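Local coordinates for protein molybdopterin adenylyltransferase (Pyrococcus furiosus, PDB 4LHB) that catalyses the ATP-dependent adenylylation of molybdopterin, a step in making the pterin cofactor that carries molybdenum or tungsten, at residues G34-S39 against L79-E84; L54-L59 against G63-Y68; D73-V78 against I108-P113; G122-A127 against L170-S175. One frame throughout, in Å; residues are numbered along the deposited sequence.

All four contacts belong to one alpha/beta domain built round a mixed sheet. Interactions 1 and 3 share helix 75-87 and are neighbours, their centres about 9 Å apart. Interaction 2, about 13 Å from interaction 1 between centres, uses strand 64-71, which lies beside strand 32-38 of interaction 1 in the sheet. Interaction 4 sits about 17 Å from interaction 2 between centres, and the salt bridge from Glu-58 to Lys-174 links the two. Along the chain, interaction 2 falls between the two segments of interaction 1, interaction 3 alternates with interaction 1, and interaction 4 comes last. Interactions 1, 3 and 4 also border other subunits, so the same elements build both the domain core and the homohexamer.

Interaction 1: residues G34-S39 against L79-E84; sequences GVITVS and LIALFE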
loop_
_atom_site.group_PDB
_atom_site.type_symbol
_atom_site.label_atom_id
_atom_site.label_comp_id
_atom_site.label_asym_id
_atom_site.label_seq_id
_atom_site.Cartn_x
_atom_site.Cartn_y
_atom_site.Cartn_z
ATOM N N GLY C 34 -21.946 -9.839 -16.891
ATOM C CA GLY C 34 -21.219 -11.095 -16.949
ATOM C C GLY C 34 -21.241 -11.753 -15.591
ATOM O O GLY C 34 -21.403 -11.092 -14.565
ATOM N N VAL C 35 -21.097 -13.069 -15.593
ATOM C CA VAL C 35 -21.032 -13.842 -14.368
ATOM C C VAL C 35 -19.831 -14.781 -14.483
ATOM O O VAL C 35 -19.570 -15.392 -15.563
ATOM C CB VAL C 35 -22.314 -14.652 -14.224
ATOM C CG1 VAL C 35 -22.373 -15.421 -12.927
ATOM C CG2 VAL C 35 -23.501 -13.728 -14.327
ATOM N N ILE C 36 -19.073 -14.886 -13.391
ATOM C CA ILE C 36 -17.927 -15.807 -13.327
ATOM C C ILE C 36 -18.016 -16.593 -12.027
ATOM O O ILE C 36 -17.994 -16.021 -10.945
ATOM C CB ILE C 36 -16.601 -15.051 -13.415
ATOM C CG1 ILE C 36 -16.506 -14.308 -14.755
ATOM C CG2 ILE C 36 -15.444 -16.019 -13.260
ATOM C CD1 ILE C 36 -15.526 -13.119 -14.836
ATOM N N THR C 37 -18.155 -17.905 -12.101
ATOM C CA THR C 37 -18.134 -18.661 -10.849
ATOM C C THR C 37 -16.715 -19.229 -10.728
ATOM O O THR C 37 -16.185 -19.773 -11.681
ATOM C CB THR C 37 -19.265 -19.735 -10.757
ATOM O OG1 THR C 37 -18.793 -20.983 -11.234
ATOM C CG2 THR C 37 -20.447 -19.356 -11.569
ATOM N N VAL C 38 -16.064 -19.014 -9.600
ATOM C CA VAL C 38 -14.717 -19.534 -9.438
ATOM C C VAL C 38 -14.698 -20.722 -8.445
ATOM O O VAL C 38 -15.038 -20.583 -7.245
ATOM C CB VAL C 38 -13.672 -18.409 -9.149
ATOM C CG1 VAL C 38 -14.220 -17.015 -9.519
ATOM C CG2 VAL C 38 -13.150 -18.448 -7.739
ATOM N N SER C 39 -14.328 -21.897 -8.987
ATOM C CA SER C 39 -14.430 -23.187 -8.279
ATOM C C SER C 39 -13.560 -24.261 -8.943
ATOM O O SER C 39 -13.815 -24.662 -10.098
ATOM C CB SER C 39 -15.888 -23.705 -8.272
ATOM O OG SER C 39 -16.066 -24.833 -7.388
ATOM N N LEU C 79 -8.800 -13.580 -13.949
ATOM C CA LEU C 79 -8.542 -12.361 -14.724
ATOM C C LEU C 79 -8.856 -12.501 -16.204
ATOM O O LEU C 79 -9.388 -11.581 -16.797
ATOM C CB LEU C 79 -7.141 -11.867 -14.517
ATOM C CG LEU C 79 -6.991 -10.787 -13.417
ATOM C CD1 LEU C 79 -8.204 -10.494 -12.557
ATOM C CD2 LEU C 79 -5.767 -11.015 -12.546
ATOM N N ILE C 80 -8.558 -13.650 -16.808
ATOM C CA ILE C 80 -8.848 -13.839 -18.229
ATOM C C ILE C 80 -10.379 -13.723 -18.393
ATOM O O ILE C 80 -10.864 -13.140 -19.326
ATOM C CB ILE C 80 -8.301 -15.208 -18.775
ATOM C CG1 ILE C 80 -6.810 -15.122 -19.165
ATOM C CG2 ILE C 80 -9.028 -15.691 -20.019
ATOM C CD1 ILE C 80 -6.136 -16.493 -19.405
ATOM N N ALA C 81 -11.118 -14.301 -17.474
ATOM C CA ALA C 81 -12.559 -14.292 -17.539
ATOM C C ALA C 81 -13.089 -12.837 -17.383
ATOM O O ALA C 81 -13.808 -12.347 -18.226
ATOM C CB ALA C 81 -13.135 -15.225 -16.486
ATOM N N LEU C 82 -12.684 -12.154 -16.325
ATOM C CA LEU C 82 -13.125 -10.808 -16.063
ATOM C C LEU C 82 -12.985 -9.964 -17.310
ATOM O O LEU C 82 -13.887 -9.240 -17.663
ATOM C CB LEU C 82 -12.299 -10.211 -14.919
ATOM C CG LEU C 82 -12.560 -8.748 -14.607
ATOM C CD1 LEU C 82 -14.033 -8.599 -14.269
ATOM C CD2 LEU C 82 -11.678 -8.194 -13.493
ATOM N N PHE C 83 -11.871 -10.057 -18.005
ATOM C CA PHE C 83 -11.665 -9.154 -19.130
ATOM C C PHE C 83 -12.356 -9.624 -20.402
ATOM O O PHE C 83 -12.617 -8.828 -21.290
ATOM C CB PHE C 83 -10.191 -8.772 -19.283
ATOM C CG PHE C 83 -9.777 -7.769 -18.245
ATOM C CD1 PHE C 83 -10.176 -6.471 -18.356
ATOM C CD2 PHE C 83 -9.154 -8.164 -17.087
ATOM C CE1 PHE C 83 -9.904 -5.550 -17.363
ATOM C CE2 PHE C 83 -8.847 -7.257 -16.103
ATOM C CZ PHE C 83 -9.247 -5.935 -16.230
ATOM N N GLU C 84 -12.678 -10.898 -20.487
ATOM C CA GLU C 84 -13.528 -11.354 -21.563
ATOM C C GLU C 84 -14.973 -10.835 -21.356
ATOM O O GLU C 84 -15.593 -10.385 -22.285
ATOM C CB GLU C 84 -13.536 -12.882 -21.654
ATOM C CG GLU C 84 -12.363 -13.479 -22.404
ATOM C CD GLU C 84 -12.488 -14.988 -22.605
ATOM O OE1 GLU C 84 -11.878 -15.455 -23.558
ATOM O OE2 GLU C 84 -13.159 -15.698 -21.827
#
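Ile-36 is the residue of strand 32-38 that meets Ala-81 and Leu-82 of helix 75-87. Ahead of it, Gly-34 and Val-35 tie the strand to its neighbours through backbone bonds, Gly-34 to Val-92 and Val-94, Val-35 to Tyr-67. Ile-36 then points at the helix. With CG1 beside the backbone N (chi1 -62°) and CD1 extended, CD1 runs up to the helix backbone, 3.4 Å from Leu-82 N and 3.6 Å from Ala-81 CB. CG2 flanks that methyl from the other branch, 4.0 Å from Ala-81 CB. Alanine suits the spot because its short side chain admits the isoleucine to the helix surface. Replacing Ile-36 by alanine is likely to open a gap between sheet and helix and leave the Ala-81 methyl without its aliphatic partner. Further on, Val-38 packs on Thr-107, and Ser-39 N-caps the helix that follows. The contact thus packs helix 75-87 against the sheet, where Ile-36 also touches Val-71 and Val-93 on the flanking strands.

Interaction 2: residues L54-L59 against G63-Y68; sequences LIIEEL and GEHVYY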
loop_
_atom_site.group_PDB
_atom_site.type_symbol
_atom_site.label_atom_id
_atom_site.label_comp_id
_atom_site.label_asym_id
_atom_site.label_seq_id
_atom_site.Cartn_x
_atom_site.Cartn_y
_atom_site.Cartn_z
ATOM N N LEU C 54 -28.239 -18.962 -10.715
ATOM C CA LEU C 54 -29.093 -18.095 -9.920
ATOM C C LEU C 54 -28.813 -16.611 -10.276
ATOM O O LEU C 54 -29.728 -15.892 -10.683
ATOM C CB LEU C 54 -28.902 -18.356 -8.429
ATOM C CG LEU C 54 -29.718 -17.471 -7.482
ATOM C CD1 LEU C 54 -31.199 -17.390 -7.912
ATOM C CD2 LEU C 54 -29.554 -17.996 -6.045
ATOM N N ILE C 55 -27.550 -16.185 -10.172
ATOM C CA ILE C 55 -27.134 -14.814 -10.525
ATOM C C ILE C 55 -27.627 -14.450 -11.915
ATOM O O ILE C 55 -28.113 -13.340 -12.117
ATOM C CB ILE C 55 -25.582 -14.580 -10.431
ATOM C CG1 ILE C 55 -25.050 -14.765 -8.996
ATOM C CG2 ILE C 55 -25.149 -13.194 -10.873
ATOM C CD1 ILE C 55 -23.585 -15.180 -8.955
ATOM N N ILE C 56 -27.502 -15.367 -12.869
ATOM C CA ILE C 56 -27.920 -15.086 -14.241
ATOM C C ILE C 56 -29.447 -14.909 -14.316
ATOM O O ILE C 56 -29.939 -14.071 -15.038
ATOM C CB ILE C 56 -27.488 -16.202 -15.219
ATOM C CG1 ILE C 56 -25.967 -16.261 -15.337
ATOM C CG2 ILE C 56 -28.064 -16.007 -16.632
ATOM C CD1 ILE C 56 -25.502 -17.599 -15.861
ATOM N N GLU C 57 -30.179 -15.711 -13.570
ATOM C CA GLU C 57 -31.622 -15.633 -13.571
ATOM C C GLU C 57 -32.024 -14.288 -13.035
ATOM O O GLU C 57 -32.730 -13.547 -13.706
ATOM C CB GLU C 57 -32.215 -16.726 -12.696
ATOM C CG GLU C 57 -33.672 -17.064 -12.962
ATOM C CD GLU C 57 -34.150 -18.213 -12.079
ATOM O OE1 GLU C 57 -34.697 -19.203 -12.615
ATOM O OE2 GLU C 57 -33.952 -18.145 -10.841
ATOM N N GLU C 58 -31.540 -13.961 -11.836
ATOM C CA GLU C 58 -31.962 -12.760 -11.145
ATOM C C GLU C 58 -31.605 -11.482 -11.853
ATOM O O GLU C 58 -32.406 -10.532 -11.897
ATOM C CB GLU C 58 -31.379 -12.729 -9.766
ATOM C CG GLU C 58 -32.008 -13.778 -8.870
ATOM C CD GLU C 58 -33.408 -13.412 -8.387
ATOM O OE1 GLU C 58 -33.858 -12.252 -8.548
ATOM O OE2 GLU C 58 -34.046 -14.302 -7.810
ATOM N N LEU C 59 -30.414 -11.449 -12.421
ATOM C CA LEU C 59 -29.926 -10.218 -12.998
ATOM C C LEU C 59 -30.450 -10.085 -14.376
ATOM O O LEU C 59 -30.521 -8.970 -14.889
ATOM C CB LEU C 59 -28.383 -10.148 -13.007
ATOM C CG LEU C 59 -27.840 -9.177 -11.974
ATOM C CD1 LEU C 59 -28.616 -9.364 -10.679
ATOM C CD2 LEU C 59 -26.350 -9.376 -11.786
ATOM N N GLY C 63 -30.766 -6.599 -16.519
ATOM C CA GLY C 63 -29.820 -6.271 -17.623
ATOM C C GLY C 63 -29.641 -7.413 -18.602
ATOM O O GLY C 63 -30.121 -8.468 -18.365
ATOM N N GLU C 64 -28.926 -7.202 -19.688
ATOM C CA GLU C 64 -28.747 -8.196 -20.721
ATOM C C GLU C 64 -27.514 -9.086 -20.356
ATOM O O GLU C 64 -26.389 -8.595 -20.197
ATOM C CB GLU C 64 -28.549 -7.449 -22.059
ATOM C CG GLU C 64 -28.009 -8.300 -23.232
ATOM C CD GLU C 64 -27.623 -7.489 -24.501
ATOM O OE1 GLU C 64 -27.531 -6.224 -24.460
ATOM O OE2 GLU C 64 -27.395 -8.128 -25.564
ATOM N N HIS C 65 -27.718 -10.381 -20.206
ATOM C CA HIS C 65 -26.627 -11.322 -19.871
ATOM C C HIS C 65 -25.758 -11.494 -21.039
ATOM O O HIS C 65 -26.247 -11.939 -22.042
ATOM C CB HIS C 65 -27.239 -12.660 -19.534
ATOM C CG HIS C 65 -26.246 -13.771 -19.294
ATOM N ND1 HIS C 65 -25.037 -13.569 -18.705
ATOM C CD2 HIS C 65 -26.342 -15.133 -19.530
ATOM C CE1 HIS C 65 -24.410 -14.743 -18.587
ATOM N NE2 HIS C 65 -25.207 -15.693 -19.090
ATOM N N VAL C 66 -24.471 -11.149 -20.960
ATOM C CA VAL C 66 -23.578 -11.286 -22.131
ATOM C C VAL C 66 -22.411 -12.273 -21.982
ATOM O O VAL C 66 -21.646 -12.454 -22.916
ATOM C CB VAL C 66 -22.995 -9.917 -22.553
ATOM C CG1 VAL C 66 -24.123 -8.967 -22.904
ATOM C CG2 VAL C 66 -22.095 -9.327 -21.456
ATOM N N TYR C 67 -22.255 -12.906 -20.827
ATOM C CA TYR C 67 -21.058 -13.736 -20.562
ATOM C C TYR C 67 -21.207 -14.574 -19.331
ATOM O O TYR C 67 -21.634 -14.083 -18.300
ATOM C CB TYR C 67 -19.823 -12.854 -20.371
ATOM C CG TYR C 67 -18.517 -13.606 -20.270
ATOM C CD1 TYR C 67 -17.713 -13.757 -21.378
ATOM C CD2 TYR C 67 -18.074 -14.170 -19.054
ATOM C CE1 TYR C 67 -16.508 -14.437 -21.300
ATOM C CE2 TYR C 67 -16.892 -14.860 -18.978
ATOM C CZ TYR C 67 -16.104 -14.983 -20.110
ATOM O OH TYR C 67 -14.873 -15.634 -20.076
ATOM N N TYR C 68 -20.805 -15.832 -19.448
ATOM C CA TYR C 68 -20.722 -16.781 -18.317
ATOM C C TYR C 68 -19.529 -17.774 -18.492
ATOM O O TYR C 68 -19.229 -18.199 -19.615
ATOM C CB TYR C 68 -22.022 -17.522 -18.165
ATOM C CG TYR C 68 -21.990 -18.655 -17.202
ATOM C CD1 TYR C 68 -21.702 -18.457 -15.879
ATOM C CD2 TYR C 68 -22.298 -19.945 -17.620
ATOM C CE1 TYR C 68 -21.698 -19.511 -14.977
ATOM C CE2 TYR C 68 -22.283 -21.012 -16.742
ATOM C CZ TYR C 68 -21.982 -20.797 -15.422
ATOM O OH TYR C 68 -22.015 -21.865 -14.564
#
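Ile-56 of helix 51-60 packs against two rings of strand 64-71, and this is the tight part of the contact. Its CG2 sits over one face of the His-65 imidazole, 3.5 Å from CD2 and displaced toward the rim, in a CH-pi contact. CD1 comes over one face of the Tyr-68 ring, again off-centre, with its centroid 4.1 Å away, and the two side chains meet at about a right angle. Both rings rise from the strand with CG opposite the backbone N (chi1 174° in His-65, 171° in Tyr-68), which brings them to the same isoleucine. A branched aliphatic chain suits this place: CG2 and CG1 lie against the imidazole, while CD1 goes on to Tyr-68 and still stays near His-65 NE2. A glycine at Ile-56 would probably strip the aliphatic cover from one face of each ring and leave a gap between helix and strand. The rings themselves lie at the partly exposed margin, Tyr-68 OH reaching Asp-49. Packing is looser where the helix gives way to the turn: the Leu-59 side chain makes no close contact with 63-68 and turns to Phe-33 and Leu-170. There the join is a backbone bond, Gly-63 N to Leu-59 O at 2.9 Å, nearly straight. Helix 51-60 and strand 64-71 complete a beta-alpha-beta unit begun by strand 32-38, the crossover characteristic of Rossmann-like folds.

Interaction 3: residues D73-V78 against I108-P113; sequences DDKIEV and IESIKP
Lys-75 lays its aliphatic chain along the side chain of Ser-110, at the closest approach of the two backbones. CB comes 3.6 Å from Ser-110 OG. With CG opposite the backbone N (chi1 170°) and the chain extended beyond it, the next two carbons continue past the serine. CG is as close to that oxygen as CB and 3.9 Å from Ser-110 CB, while CD still lies 3.8 Å from OG. These are van der Waals contacts of methylene carbons; the hydroxyl's own hydrogen bond goes to Ile-106 O. At the tip, NZ finds its partners in a second subunit: it forms a salt bridge with Asp-116 OD2 and a hydrogen bond with Leu-114 O, both of that subunit. A long lysine is apt here, its carbons packing within the fold and its charge meeting the neighbour. Asp-74 N-caps the same helix, OD1 taking Glu-77 N at 3.1 Å and, more weakly, Ile-76 N. One turn further on, Val-78 CG1 meets Ile-111 CD1 at 4.3 Å. Helix 75-87 thereby lies beside helix 107-111, with Val-78 also packed on Val-38 and Val-71 of the sheet and Ile-111 on Val-156 of strand 153-159.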
loop_
_atom_site.group_PDB
_atom_site.type_symbol
_atom_site.label_atom_id
_atom_site.label_comp_id
_atom_site.label_asym_id
_atom_site.label_seq_id
_atom_site.Cartn_x
_atom_site.Cartn_y
_atom_site.Cartn_z
ATOM N N ASP C 73 -9.983 -21.904 -9.229
ATOM C CA ASP C 73 -9.574 -20.901 -8.250
ATOM C C ASP C 73 -8.147 -20.526 -8.554
ATOM O O ASP C 73 -7.238 -20.907 -7.859
ATOM C CB ASP C 73 -9.775 -21.417 -6.804
ATOM C CG ASP C 73 -10.182 -20.276 -5.777
ATOM O OD1 ASP C 73 -10.719 -20.687 -4.725
ATOM O OD2 ASP C 73 -9.990 -18.996 -5.958
ATOM N N ASP C 74 -7.962 -19.756 -9.618
ATOM C CA ASP C 74 -6.659 -19.486 -10.230
ATOM C C ASP C 74 -6.618 -18.021 -10.759
ATOM O O ASP C 74 -7.376 -17.639 -11.645
ATOM C CB ASP C 74 -6.461 -20.468 -11.385
ATOM C CG ASP C 74 -5.133 -20.253 -12.157
ATOM O OD1 ASP C 74 -5.007 -19.302 -12.932
ATOM O OD2 ASP C 74 -4.215 -21.067 -12.012
ATOM N N LYS C 75 -5.699 -17.220 -10.243
ATOM C CA LYS C 75 -5.637 -15.816 -10.600
ATOM C C LYS C 75 -5.691 -15.503 -12.063
ATOM O O LYS C 75 -6.333 -14.556 -12.447
ATOM C CB LYS C 75 -4.387 -15.173 -10.015
ATOM C CG LYS C 75 -4.066 -13.776 -10.509
ATOM C CD LYS C 75 -3.129 -13.167 -9.478
ATOM C CE LYS C 75 -2.563 -11.798 -9.816
ATOM N NZ LYS C 75 -1.395 -11.530 -8.943
ATOM N N ILE C 76 -4.939 -16.232 -12.872
ATOM C CA ILE C 76 -4.824 -15.881 -14.273
ATOM C C ILE C 76 -6.117 -16.239 -14.976
ATOM O O ILE C 76 -6.542 -15.492 -15.849
ATOM C CB ILE C 76 -3.678 -16.609 -14.941
ATOM C CG1 ILE C 76 -2.359 -15.943 -14.578
ATOM C CG2 ILE C 76 -3.828 -16.631 -16.466
ATOM C CD1 ILE C 76 -1.151 -16.707 -15.106
ATOM N N GLU C 77 -6.721 -17.379 -14.631
ATOM C CA GLU C 77 -8.005 -17.762 -15.229
ATOM C C GLU C 77 -9.131 -16.777 -14.886
ATOM O O GLU C 77 -9.900 -16.369 -15.780
ATOM C CB GLU C 77 -8.430 -19.199 -14.873
ATOM C CG GLU C 77 -7.564 -20.285 -15.538
ATOM C CD GLU C 77 -7.571 -20.171 -17.069
ATOM O OE1 GLU C 77 -8.649 -20.101 -17.685
ATOM O OE2 GLU C 77 -6.500 -20.132 -17.673
ATOM N N VAL C 78 -9.195 -16.392 -13.601
ATOM C CA VAL C 78 -10.158 -15.414 -13.132
ATOM C C VAL C 78 -10.023 -14.082 -13.854
ATOM O O VAL C 78 -11.019 -13.524 -14.349
ATOM C CB VAL C 78 -10.008 -15.151 -11.654
ATOM C CG1 VAL C 78 -10.778 -13.875 -11.301
ATOM C CG2 VAL C 78 -10.447 -16.378 -10.852
ATOM N N ILE C 108 -10.626 -11.967 -4.472
ATOM C CA ILE C 108 -10.470 -10.594 -4.024
ATOM C C ILE C 108 -9.021 -10.049 -4.266
ATOM O O ILE C 108 -8.816 -8.949 -4.797
ATOM C CB ILE C 108 -10.923 -10.441 -2.541
ATOM C CG1 ILE C 108 -12.423 -10.795 -2.466
ATOM C CG2 ILE C 108 -10.664 -9.014 -1.994
ATOM C CD1 ILE C 108 -13.055 -10.598 -1.107
ATOM N N GLU C 109 -8.028 -10.840 -3.899
ATOM C CA GLU C 109 -6.622 -10.459 -4.131
ATOM C C GLU C 109 -6.347 -10.232 -5.637
ATOM O O GLU C 109 -5.602 -9.343 -5.995
ATOM C CB GLU C 109 -5.680 -11.524 -3.561
ATOM C CG GLU C 109 -5.747 -11.650 -2.052
ATOM C CD GLU C 109 -6.893 -12.529 -1.527
ATOM O OE1 GLU C 109 -7.692 -13.164 -2.319
ATOM O OE2 GLU C 109 -6.987 -12.565 -0.280
ATOM N N SER C 110 -6.990 -10.983 -6.525
ATOM C CA SER C 110 -6.700 -10.779 -7.941
ATOM C C SER C 110 -7.360 -9.492 -8.511
ATOM O O SER C 110 -6.744 -8.741 -9.274
ATOM C CB SER C 110 -7.079 -12.031 -8.743
ATOM O OG SER C 110 -6.670 -13.201 -8.045
ATOM N N ILE C 111 -8.592 -9.232 -8.077
ATOM C CA ILE C 111 -9.441 -8.169 -8.630
ATOM C C ILE C 111 -9.242 -6.821 -7.919
ATOM O O ILE C 111 -8.975 -5.815 -8.548
ATOM C CB ILE C 111 -10.939 -8.613 -8.574
ATOM C CG1 ILE C 111 -11.147 -9.764 -9.548
ATOM C CG2 ILE C 111 -11.888 -7.484 -8.933
ATOM C CD1 ILE C 111 -12.475 -10.479 -9.337
ATOM N N LYS C 112 -9.366 -6.804 -6.606
ATOM C CA LYS C 112 -9.367 -5.550 -5.844
ATOM C C LYS C 112 -8.287 -4.544 -6.235
ATOM O O LYS C 112 -8.566 -3.368 -6.300
ATOM C CB LYS C 112 -9.266 -5.870 -4.363
ATOM C CG LYS C 112 -9.299 -4.679 -3.444
ATOM C CD LYS C 112 -9.654 -5.137 -2.012
ATOM C CE LYS C 112 -9.411 -4.045 -0.974
ATOM N NZ LYS C 112 -9.968 -4.394 0.353
ATOM N N PRO C 113 -7.052 -4.996 -6.521
ATOM C CA PRO C 113 -6.060 -3.986 -6.857
ATOM C C PRO C 113 -6.318 -3.242 -8.199
ATOM O O PRO C 113 -5.681 -2.238 -8.483
ATOM C CB PRO C 113 -4.723 -4.785 -6.864
ATOM C CG PRO C 113 -5.031 -6.173 -6.359
ATOM C CD PRO C 113 -6.499 -6.369 -6.610
#

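Interaction 4: residues G122-A127 against L170-S175; sequences GEVFRA and LEIIKS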
loop_
_atom_site.group_PDB
_atom_site.type_symbol
_atom_site.label_atom_id
_atom_site.label_comp_id
_atom_site.label_asym_id
_atom_site.label_seq_id
_atom_site.Cartn_x
_atom_site.Cartn_y
_atom_site.Cartn_z
ATOM N N GLY C 122 -19.047 -4.598 1.084
ATOM C CA GLY C 122 -18.793 -5.723 1.980
ATOM C C GLY C 122 -19.441 -5.482 3.295
ATOM O O GLY C 122 -19.971 -6.403 3.918
ATOM N N GLU C 123 -19.365 -4.230 3.748
ATOM C CA GLU C 123 -19.941 -3.861 5.039
ATOM C C GLU C 123 -21.423 -4.082 5.001
ATOM O O GLU C 123 -21.973 -4.667 5.930
ATOM C CB GLU C 123 -19.751 -2.402 5.336
ATOM C CG GLU C 123 -18.336 -1.914 5.459
ATOM C CD GLU C 123 -18.271 -0.606 6.240
ATOM O OE1 GLU C 123 -19.332 -0.022 6.571
ATOM O OE2 GLU C 123 -17.157 -0.145 6.532
ATOM N N VAL C 124 -22.063 -3.604 3.927
ATOM C CA VAL C 124 -23.519 -3.723 3.781
ATOM C C VAL C 124 -23.929 -5.196 3.686
ATOM O O VAL C 124 -24.792 -5.678 4.451
ATOM C CB VAL C 124 -24.041 -2.864 2.614
ATOM C CG1 VAL C 124 -25.444 -3.297 2.241
ATOM C CG2 VAL C 124 -23.963 -1.373 3.014
ATOM N N PHE C 125 -23.219 -5.917 2.825
ATOM C CA PHE C 125 -23.321 -7.372 2.742
ATOM C C PHE C 125 -23.206 -8.010 4.111
ATOM O O PHE C 125 -24.007 -8.842 4.479
ATOM C CB PHE C 125 -22.224 -7.975 1.820
ATOM C CG PHE C 125 -22.410 -9.424 1.560
ATOM C CD1 PHE C 125 -23.080 -9.850 0.439
ATOM C CD2 PHE C 125 -21.977 -10.364 2.467
ATOM C CE1 PHE C 125 -23.291 -11.196 0.198
ATOM C CE2 PHE C 125 -22.204 -11.705 2.260
ATOM C CZ PHE C 125 -22.847 -12.121 1.110
ATOM N N ARG C 126 -22.169 -7.666 4.843
ATOM C CA ARG C 126 -21.988 -8.265 6.142
ATOM C C ARG C 126 -23.099 -7.886 7.099
ATOM O O ARG C 126 -23.540 -8.735 7.872
ATOM C CB ARG C 126 -20.585 -7.958 6.712
ATOM C CG ARG C 126 -19.548 -8.910 6.123
ATOM C CD ARG C 126 -18.149 -8.833 6.706
ATOM N NE ARG C 126 -17.504 -7.585 6.347
ATOM C CZ ARG C 126 -17.006 -7.309 5.155
ATOM N NH1 ARG C 126 -17.062 -8.193 4.174
ATOM N NH2 ARG C 126 -16.476 -6.118 4.928
ATOM N N ALA C 127 -23.594 -6.653 7.030
ATOM C CA ALA C 127 -24.703 -6.240 7.929
ATOM C C ALA C 127 -25.949 -7.065 7.647
ATOM O O ALA C 127 -26.541 -7.604 8.563
ATOM C CB ALA C 127 -25.005 -4.752 7.834
ATOM N N LEU C 170 -27.328 -10.729 -4.071
ATOM C CA LEU C 170 -28.277 -10.373 -5.116
ATOM C C LEU C 170 -29.344 -9.383 -4.628
ATOM O O LEU C 170 -29.736 -8.469 -5.345
ATOM C CB LEU C 170 -28.905 -11.630 -5.696
ATOM C CG LEU C 170 -27.978 -12.376 -6.652
ATOM C CD1 LEU C 170 -28.502 -13.785 -6.941
ATOM C CD2 LEU C 170 -27.715 -11.577 -7.920
ATOM N N GLU C 171 -29.806 -9.522 -3.411
ATOM C CA GLU C 171 -30.733 -8.527 -2.924
ATOM C C GLU C 171 -30.096 -7.118 -3.107
ATOM O O GLU C 171 -30.739 -6.163 -3.571
ATOM C CB GLU C 171 -31.041 -8.782 -1.451
ATOM C CG GLU C 171 -32.377 -9.435 -1.099
ATOM C CD GLU C 171 -32.812 -9.050 0.336
ATOM O OE1 GLU C 171 -32.878 -7.823 0.649
ATOM O OE2 GLU C 171 -33.081 -9.966 1.161
ATOM N N ILE C 172 -28.802 -7.017 -2.777
ATOM C CA ILE C 172 -28.126 -5.715 -2.711
ATOM C C ILE C 172 -27.817 -5.179 -4.091
ATOM O O ILE C 172 -28.013 -3.994 -4.370
ATOM C CB ILE C 172 -26.893 -5.747 -1.766
ATOM C CG1 ILE C 172 -27.323 -6.189 -0.362
ATOM C CG2 ILE C 172 -26.235 -4.386 -1.658
ATOM C CD1 ILE C 172 -26.171 -6.624 0.511
ATOM N N ILE C 173 -27.368 -6.047 -4.974
ATOM C CA ILE C 173 -27.073 -5.638 -6.348
ATOM C C ILE C 173 -28.337 -5.163 -7.068
ATOM O O ILE C 173 -28.328 -4.082 -7.656
ATOM C CB ILE C 173 -26.378 -6.776 -7.130
ATOM C CG1 ILE C 173 -25.055 -7.144 -6.441
ATOM C CG2 ILE C 173 -26.111 -6.396 -8.592
ATOM C CD1 ILE C 173 -24.623 -8.570 -6.674
ATOM N N LYS C 174 -29.407 -5.976 -7.012
ATOM C CA LYS C 174 -30.725 -5.617 -7.538
ATOM C C LYS C 174 -31.169 -4.254 -6.995
ATOM O O LYS C 174 -31.635 -3.420 -7.746
ATOM C CB LYS C 174 -31.787 -6.680 -7.200
ATOM C CG LYS C 174 -31.572 -8.057 -7.852
ATOM C CD LYS C 174 -32.686 -8.523 -8.811
ATOM C CE LYS C 174 -34.002 -8.964 -8.126
ATOM N NZ LYS C 174 -33.897 -10.111 -7.169
ATOM N N SER C 175 -31.005 -4.005 -5.705
ATOM C CA SER C 175 -31.363 -2.700 -5.159
ATOM C C SER C 175 -30.468 -1.538 -5.625
ATOM O O SER C 175 -30.978 -0.405 -5.782
ATOM C CB SER C 175 -31.402 -2.779 -3.657
ATOM O OG SER C 175 -31.590 -1.521 -3.084
#
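The shortest polar bond here, Arg-126 N to Gly-122 O at 2.7 Å, belongs to the helix turn that presents Val-124 and Phe-125 to Ile-172. The guanidinium of Arg-126 folds back so that the same oxygen lies 3.3 Å from its plane, over the centre. Glycine suits position 122, since a CB there would run into Arg-126 NH2. Across the contact the work falls to Ile-172, whose CD1 reaches the backbone of the opposite helix, 3.7 Å from Phe-125 CA and 3.8 Å from Val-124 CG1. With CG1 next to the backbone N (chi1 -57°), the longer branch extends outward between these two residues, while CG2 adds a second touch on Val-124 CG1 at 4.1 Å. Beta-branched side chains fit well, being compact near the helix and rigid. Ile-172 also packs on Val-138 of a fourth subunit and Val-124 on Thr-137 of that subunit. Arg-126 NE forms a salt bridge with Glu-123 of a third subunit, and Glu-123 receives the equivalent arginine from the fourth. Helix 121-133 packed on the C-terminal helix 163-184 is thus an apolar helix-helix pair within an alpha/beta domain, edged by a repeated intersubunit salt bridge consistent with threefold association in the MoaB hexamer.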